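Dihydroorotase (Agrobacterium tumefaciens, PDB 2OGJ) catalyses, as a zinc-dependent hydrolase, the deacetylation of acetyl-(R)-mandelate in vitro and, less efficiently, that of acetyl glycolate. Local coordinates at residues I333-M337 with E338-D342; Y379-G383 with A384-A388. All coordinates share one frame; numbering follows the deposited sequence.

Interaction 1: I333-M337 with E338-D342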
# COMPACT_ATOMS: atom_id res chain seq x y z
N ILE A 333 18.01 -31.04 11.65
CA ILE A 333 17.40 -30.67 12.91
C ILE A 333 18.26 -31.00 14.12
O ILE A 333 17.84 -30.86 15.26
CB ILE A 333 15.99 -31.30 13.06
CG1 ILE A 333 16.03 -32.79 12.79
CG2 ILE A 333 15.02 -30.62 12.10
CD1 ILE A 333 14.72 -33.47 13.01
N ARG A 334 19.49 -31.42 13.85
CA ARG A 334 20.43 -31.75 14.89
C ARG A 334 19.93 -32.90 15.76
O ARG A 334 20.06 -32.88 16.98
CB ARG A 334 20.73 -30.51 15.75
CG ARG A 334 21.53 -29.43 15.01
CD ARG A 334 21.49 -28.07 15.70
NE ARG A 334 21.94 -26.99 14.81
CZ ARG A 334 21.73 -25.69 15.03
NH1 ARG A 334 21.06 -25.28 16.11
NH2 ARG A 334 22.18 -24.79 14.15
N LEU A 335 19.34 -33.89 15.10
CA LEU A 335 18.84 -35.08 15.79
C LEU A 335 19.95 -36.11 15.72
O LEU A 335 20.35 -36.52 14.62
CB LEU A 335 17.59 -35.63 15.11
CG LEU A 335 17.04 -36.93 15.70
CD1 LEU A 335 16.82 -36.75 17.20
CD2 LEU A 335 15.74 -37.31 14.98
N ASP A 336 20.46 -36.54 16.87
CA ASP A 336 21.54 -37.53 16.86
C ASP A 336 21.04 -38.87 16.38
O ASP A 336 20.07 -39.40 16.91
CB ASP A 336 22.12 -37.71 18.25
CG ASP A 336 23.03 -38.92 18.32
OD1 ASP A 336 23.95 -39.00 17.48
OD2 ASP A 336 22.82 -39.78 19.20
N MSE A 337 21.72 -39.43 15.38
CA MSE A 337 21.29 -40.71 14.84
C MSE A 337 22.44 -41.73 14.73
O MSE A 337 22.45 -42.60 13.86
CB MSE A 337 20.63 -40.48 13.47
CG MSE A 337 19.82 -41.64 12.97
SE MSE A 337 18.54 -41.12 11.86
CE MSE A 337 17.32 -40.70 12.99
N GLU A 338 23.39 -41.63 15.65
CA GLU A 338 24.53 -42.53 15.65
C GLU A 338 24.33 -43.64 16.67
O GLU A 338 23.51 -43.52 17.58
CB GLU A 338 25.82 -41.76 15.98
CG GLU A 338 26.21 -40.72 14.94
CD GLU A 338 26.29 -41.29 13.52
OE1 GLU A 338 26.64 -40.52 12.60
OE2 GLU A 338 26.01 -42.50 13.32
N ASN A 339 25.09 -44.72 16.49
CA ASN A 339 25.05 -45.87 17.38
C ASN A 339 23.65 -46.22 17.84
O ASN A 339 23.49 -46.74 18.94
CB ASN A 339 25.92 -45.59 18.62
CG ASN A 339 27.41 -45.49 18.29
OD1 ASN A 339 27.84 -44.60 17.55
ND2 ASN A 339 28.19 -46.42 18.85
N ARG A 340 22.65 -45.97 17.01
CA ARG A 340 21.27 -46.24 17.39
C ARG A 340 20.92 -47.68 17.76
O ARG A 340 19.94 -47.90 18.45
CB ARG A 340 20.34 -45.74 16.29
CG ARG A 340 20.34 -44.23 16.17
CD ARG A 340 19.44 -43.57 17.18
NE ARG A 340 18.23 -43.10 16.54
CZ ARG A 340 17.67 -41.92 16.77
NH1 ARG A 340 18.22 -41.08 17.65
NH2 ARG A 340 16.57 -41.57 16.12
N LEU A 341 21.72 -48.64 17.30
CA LEU A 341 21.48 -50.05 17.61
C LEU A 341 22.15 -50.49 18.92
O LEU A 341 21.88 -51.57 19.43
CB LEU A 341 21.94 -50.94 16.46
CG LEU A 341 20.91 -51.81 15.71
CD1 LEU A 341 19.51 -51.56 16.23
CD2 LEU A 341 20.98 -51.50 14.24
N ASP A 342 23.02 -49.63 19.46
CA ASP A 342 23.74 -49.87 20.71
C ASP A 342 22.80 -50.27 21.83
O ASP A 342 21.62 -49.94 21.80
CB ASP A 342 24.48 -48.61 21.15
CG ASP A 342 25.85 -48.48 20.52
OD1 ASP A 342 26.04 -48.83 19.33
OD2 ASP A 342 26.75 -47.97 21.23

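Interaction 2: Y379-G383 with A384-A388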
# COMPACT_ATOMS: atom_id res chain seq x y z
N TYR A 379 5.59 -51.30 11.25
CA TYR A 379 5.52 -50.85 12.63
C TYR A 379 6.43 -49.73 12.88
O TYR A 379 7.56 -49.69 12.38
CB TYR A 379 6.01 -51.88 13.63
CG TYR A 379 5.28 -53.20 13.53
CD1 TYR A 379 5.65 -54.16 12.60
CD2 TYR A 379 4.23 -53.45 14.39
CE1 TYR A 379 4.99 -55.35 12.53
CE2 TYR A 379 3.54 -54.65 14.31
CZ TYR A 379 3.93 -55.61 13.38
OH TYR A 379 3.25 -56.81 13.29
N ALA A 380 5.90 -48.85 13.70
CA ALA A 380 6.68 -47.77 14.20
C ALA A 380 6.73 -48.00 15.67
O ALA A 380 5.71 -47.97 16.36
CB ALA A 380 6.06 -46.42 13.90
N VAL A 381 7.94 -48.22 16.17
CA VAL A 381 8.24 -48.54 17.55
C VAL A 381 8.99 -47.43 18.22
O VAL A 381 10.16 -47.20 17.95
CB VAL A 381 9.13 -49.80 17.60
CG1 VAL A 381 9.18 -50.38 18.99
CG2 VAL A 381 8.61 -50.84 16.62
N ILE A 382 8.33 -46.74 19.10
CA ILE A 382 8.92 -45.66 19.85
C ILE A 382 9.08 -46.09 21.30
O ILE A 382 8.10 -46.16 22.05
CB ILE A 382 7.99 -44.42 19.78
CG1 ILE A 382 7.72 -44.05 18.32
CG2 ILE A 382 8.60 -43.24 20.54
CD1 ILE A 382 6.63 -43.02 18.14
N GLY A 383 10.31 -46.40 21.68
CA GLY A 383 10.55 -46.90 23.01
C GLY A 383 9.88 -48.26 23.08
O GLY A 383 10.03 -49.08 22.17
N ALA A 384 9.11 -48.48 24.14
CA ALA A 384 8.42 -49.76 24.33
C ALA A 384 7.13 -49.90 23.54
O ALA A 384 6.62 -51.02 23.38
CB ALA A 384 8.13 -49.98 25.80
N GLU A 385 6.58 -48.79 23.04
CA GLU A 385 5.34 -48.86 22.28
C GLU A 385 5.66 -49.31 20.86
O GLU A 385 6.67 -48.92 20.29
CB GLU A 385 4.65 -47.49 22.26
CG GLU A 385 3.13 -47.53 22.07
CD GLU A 385 2.50 -46.14 21.91
OE1 GLU A 385 2.84 -45.22 22.69
OE2 GLU A 385 1.65 -45.98 21.01
N ALA A 386 4.80 -50.15 20.30
CA ALA A 386 4.99 -50.62 18.94
C ALA A 386 3.69 -50.31 18.23
O ALA A 386 2.66 -50.93 18.51
CB ALA A 386 5.25 -52.10 18.93
N ILE A 387 3.71 -49.33 17.34
CA ILE A 387 2.49 -48.97 16.63
C ILE A 387 2.36 -49.60 15.25
O ILE A 387 3.29 -49.58 14.45
CB ILE A 387 2.37 -47.44 16.47
CG1 ILE A 387 2.41 -46.76 17.85
CG2 ILE A 387 1.07 -47.09 15.78
CD1 ILE A 387 3.79 -46.59 18.41
N ALA A 388 1.20 -50.18 14.98
CA ALA A 388 0.95 -50.79 13.67
C ALA A 388 0.85 -49.68 12.64
O ALA A 388 -0.01 -48.80 12.74
CB ALA A 388 -0.36 -51.59 13.70

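Interaction 1: I333-M337 with E338-D342
An Asx turn at D336 is followed closely by a type I beta turn from N339 to D342, and in this loop selenomethionine M337 packs against R340. D336 OD1 accepts the backbone N-H of E338 at 3.3 Å, and the donor approaches from above the carboxylate plane, 58° out of it. The side chain can do this because CG lies anti to its own backbone N (chi1 168°), which sets CG beside the carbonyl carbon, on the side from which OD1 can meet E338 N. The two acidic side chains, D336 and E338, cross at about a right angle; the carboxylate of E338 turns to a salt bridge with R327. R340 folds back along the loop, bent at both chi2 and chi3, and sets one face of its guanidinium over M337, whose CA stands 3.9 Å above that plane, toward the rim. The methyl CE of M337 packs beside R340 NH2, while L335 CD2 approaches NH2 obliquely at 4.5 Å. Within the beta turn, D342 N donates to N339 O at 3.0 Å, and N339 ND2 ties its amide to D342 OD2 at 3.2 Å, on the syn side but tilted 34° from the carboxylate plane, so that side chains and backbone both join the turn's ends. The loop begins where a Schellman motif, with R334 at positive phi, ends helix 327-332. L335 and M337 pack on A330 of that helix, L335 also meets T102 of strand 100-106, and R340 touches F27; the chain then runs on to strand 348-362.

Interaction 2: Y379-G383 with A384-A388
A380 and I387 form an antiparallel hydrogen-bonded pair in a two-residue beta hairpin, with A380 N donating to I387 O at 2.8 Å and I387 N to A380 O at 2.6 Å, and a type II' turn from I382 to E385 closing the ladder. At the turn end, E385 N reaches I382 O at 3.2 Å, and the return bond, from I382 N to E385 O, is weak. G383 takes the first corner of the turn with a positive phi, which favours glycine. In the non-hydrogen-bonded pairs, Y379 with A388 and V381 with A386, the CA-H groups of Y379 and V381 point at I387 O and E385 O.

Side chains alternate between two faces. On one, V381 meets A386 through CG2 and CB, 4.3 Å apart, while its other branch, CG1, anti to the backbone N (chi1 -165°), lies beside the E385 carbonyl. The Y379 ring lies obliquely beside the returning strand, with CD2 4.0 Å from I387 O. On the other face, the side chain of I387 bends at chi2 (81°), which turns CD1 toward the A380 carbonyl of the partner strand; I382 and E385 share this side.

R61 of strand 59-61 packs by V381 and A386 and makes a cation-pi contact with Y379, whereas on the face of I387 a salt bridge joins E385 to R126. Backbone bonds from Y379, V381 and G383 to V351, F349 and A347 place strand 368-382 between strand 348-362 and the short strand 385-388.

How the interactions relate
Interactions 1 and 2 follow one another along the chain without touching, each shaping its own piece of the fold by local contacts. Interaction 1 has a single side-chain-to-backbone bond between its segments in an irregular loop, interaction 2 the backbone ladder of a hairpin. Their centres are about 17 Å apart and their nearest atoms about 9 Å. Strand 348-362 connects them: it follows the loop of interaction 1, where D348 makes a weak, long ion pair with R340, and its next residue, F349, hydrogen-bonds V381 of interaction 2. Both lie away from the binuclear zinc site, formed by H77, H79, carboxylated K175, H208, H231 and D291.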